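Local coordinates for protein DNA-dependent metalloprotease SPRTN (Homo sapiens, PDB 6MDW) that cleaves covalent DNA-protein cross-links during DNA synthesis as a DNA-dependent zinc metalloendopeptidase, helping to maintain genome integrity, at residues 23-28 and 87-92. Numbering follows the deposited sequence. Where two conformers were deposited one is given.
Sequences PDLQAL and ETLLHE. With ZN (zinc ion), chain F.
The first turn of helix 25-36 meets the middle of helix 82-100 with Leu28 CA and Leu89 CA 8.7 Å apart, a separation bridged by apolar side chains alone. Helix 82-100 is the active-site helix of the SprT-like metalloprotease domain: it carries the HExxH motif, in which His91 and His95 bind the catalytic zinc together with His110, and Glu92 is the active-site glutamate. Within 87-92, Leu89 alone reaches 23-28 (further along helix 25-36, Leu90 also touches Phe32 and Phe36), and its CD2 methyl makes both of the closest approaches. Leu89 CD2 lies 3.9 Å from Leu28 CB and 4.1 Å from Leu25 CD1, so it is received by two residues three positions apart on the facing helix. The Leu25 and Leu89 side chains cross at a slant, branch end against branch end, whereas Leu28 is met at the root of its side chain. In Leu89, CG is anti to the backbone N (chi1 172°), which carries the isobutyl group out from the helix to this meeting point. All three leucines are buried, and the cluster extends to Val46 of strand 45-49, touched by both Leu25 and Leu89, and to Phe32 one turn further along helix 25-36. The contact thus joins the N-terminal helix to the back of the catalytic helix, as the opposite courses of Leu89 and His91 show: the imidazole leaves the far side and binds zinc through NE2 at 2.0 Å. Its ND1 is hydrogen-bonded to Thr130 O, a second-shell bond that helps fix the ring's rotation. At the start of helix 25-36, Asp24 is the N-cap; its OD1 accepts from Ala27 N at 3.1 Å, the nitrogen standing well above the carboxylate plane.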
loop_
_atom_site.group_PDB
_atom_site.type_symbol
_atom_site.label_atom_id
_atom_site.label_comp_id
_atom_site.label_asym_id
_atom_site.label_seq_id
_atom_site.Cartn_x
_atom_site.Cartn_y
_atom_site.Cartn_z
ATOM N N PRO A 23 -10.407 15.249 1.932
ATOM C CA PRO A 23 -9.041 14.953 2.359
ATOM C C PRO A 23 -8.024 15.651 1.445
ATOM O O PRO A 23 -8.279 15.892 0.253
ATOM C CB PRO A 23 -8.972 13.423 2.231
ATOM C CG PRO A 23 -9.982 13.105 1.163
ATOM C CD PRO A 23 -11.115 14.080 1.395
ATOM N N ASP A 24 -6.876 16.003 2.021
ATOM C CA ASP A 24 -5.788 16.615 1.307
ATOM C C ASP A 24 -4.620 15.632 1.352
ATOM O O ASP A 24 -3.775 15.696 2.244
ATOM C CB ASP A 24 -5.443 17.978 1.907
ATOM C CG ASP A 24 -4.481 18.788 1.063
ATOM O OD1 ASP A 24 -3.782 18.195 0.218
ATOM O OD2 ASP A 24 -4.431 20.021 1.277
ATOM N N LEU A 25 -4.624 14.675 0.428
ATOM C CA LEU A 25 -3.627 13.588 0.435
ATOM C C LEU A 25 -2.204 14.151 0.352
ATOM O O LEU A 25 -1.296 13.658 1.036
ATOM C CB LEU A 25 -3.905 12.664 -0.749
ATOM C CG LEU A 25 -2.874 11.588 -1.011
ATOM C CD1 LEU A 25 -2.727 10.657 0.186
ATOM C CD2 LEU A 25 -3.237 10.811 -2.282
ATOM N N GLN A 26 -1.969 15.187 -0.459
ATOM C CA GLN A 26 -0.631 15.773 -0.605
ATOM C C GLN A 26 -0.191 16.361 0.738
ATOM O O GLN A 26 0.962 16.137 1.200
ATOM C CB GLN A 26 -0.600 16.836 -1.705
ATOM C CG GLN A 26 -0.770 16.249 -3.096
ATOM C CD GLN A 26 0.068 15.007 -3.259
ATOM O OE1 GLN A 26 1.273 15.012 -3.013
ATOM N NE2 GLN A 26 -0.571 13.918 -3.651
ATOM N N ALA A 27 -1.086 17.099 1.392
ATOM C CA ALA A 27 -0.764 17.702 2.694
ATOM C C ALA A 27 -0.413 16.623 3.716
ATOM O O ALA A 27 0.546 16.817 4.498
ATOM C CB ALA A 27 -1.878 18.576 3.222
ATOM N N LEU A 28 -1.169 15.508 3.737
ATOM C CA LEU A 28 -0.911 14.436 4.693
ATOM C C LEU A 28 0.473 13.851 4.433
ATOM O O LEU A 28 1.235 13.576 5.374
ATOM C CB LEU A 28 -1.956 13.325 4.573
ATOM C CG LEU A 28 -3.358 13.661 5.063
ATOM C CD1 LEU A 28 -4.302 12.515 4.733
ATOM C CD2 LEU A 28 -3.393 13.924 6.555
ATOM N N GLU A 87 -4.014 5.365 8.119
ATOM C CA GLU A 87 -3.318 4.131 8.443
ATOM C C GLU A 87 -2.844 3.423 7.164
ATOM O O GLU A 87 -1.764 2.828 7.139
ATOM C CB GLU A 87 -4.153 3.220 9.343
ATOM C CG GLU A 87 -4.306 3.796 10.732
ATOM C CD GLU A 87 -5.253 3.083 11.672
ATOM O OE1 GLU A 87 -6.070 2.262 11.207
ATOM O OE2 GLU A 87 -5.241 3.437 12.896
ATOM N N THR A 88 -3.625 3.514 6.083
ATOM C CA THR A 88 -3.207 2.908 4.814
ATOM C C THR A 88 -1.987 3.668 4.267
ATOM O O THR A 88 -0.989 3.077 3.850
ATOM C CB THR A 88 -4.343 2.873 3.775
ATOM O OG1 THR A 88 -5.430 2.124 4.338
ATOM C CG2 THR A 88 -3.867 2.263 2.479
ATOM N N LEU A 89 -2.064 5.007 4.286
ATOM C CA LEU A 89 -0.976 5.814 3.744
ATOM C C LEU A 89 0.297 5.532 4.550
ATOM O O LEU A 89 1.368 5.369 3.977
ATOM C CB LEU A 89 -1.353 7.294 3.821
ATOM C CG LEU A 89 -0.238 8.284 3.458
ATOM C CD1 LEU A 89 0.341 8.049 2.090
ATOM C CD2 LEU A 89 -0.722 9.711 3.590
ATOM N N LEU A 90 0.171 5.498 5.891
ATOM C CA LEU A 90 1.385 5.346 6.726
ATOM C C LEU A 90 2.004 3.967 6.479
ATOM O O LEU A 90 3.218 3.828 6.434
ATOM C CB LEU A 90 1.045 5.597 8.192
ATOM C CG LEU A 90 0.875 7.059 8.562
ATOM C CD1 LEU A 90 0.260 7.165 9.934
ATOM C CD2 LEU A 90 2.187 7.827 8.449
ATOM N N HIS A 91 1.159 2.931 6.319
ATOM C CA HIS A 91 1.642 1.601 5.986
ATOM C C HIS A 91 2.478 1.627 4.700
ATOM O O HIS A 91 3.596 1.129 4.666
ATOM C CB HIS A 91 0.453 0.639 5.872
ATOM C CG HIS A 91 0.786 -0.765 5.497
ATOM N ND1 HIS A 91 0.521 -1.838 6.346
ATOM C CD2 HIS A 91 1.320 -1.296 4.369
ATOM C CE1 HIS A 91 0.910 -2.953 5.742
ATOM N NE2 HIS A 91 1.417 -2.654 4.537
ATOM N N GLU A 92 1.932 2.247 3.652
ATOM C CA GLU A 92 2.649 2.337 2.396
ATOM C C GLU A 92 3.942 3.149 2.543
ATOM O O GLU A 92 4.956 2.819 1.949
ATOM C CB GLU A 92 1.791 2.956 1.286
ATOM C CG GLU A 92 0.523 2.171 0.979
ATOM C CD GLU A 92 0.747 0.703 0.716
ATOM O OE1 GLU A 92 1.795 0.302 0.164
ATOM O OE2 GLU A 92 -0.163 -0.075 1.106
HETATM ZN ZN ZN F . 2.152 -3.998 3.203
#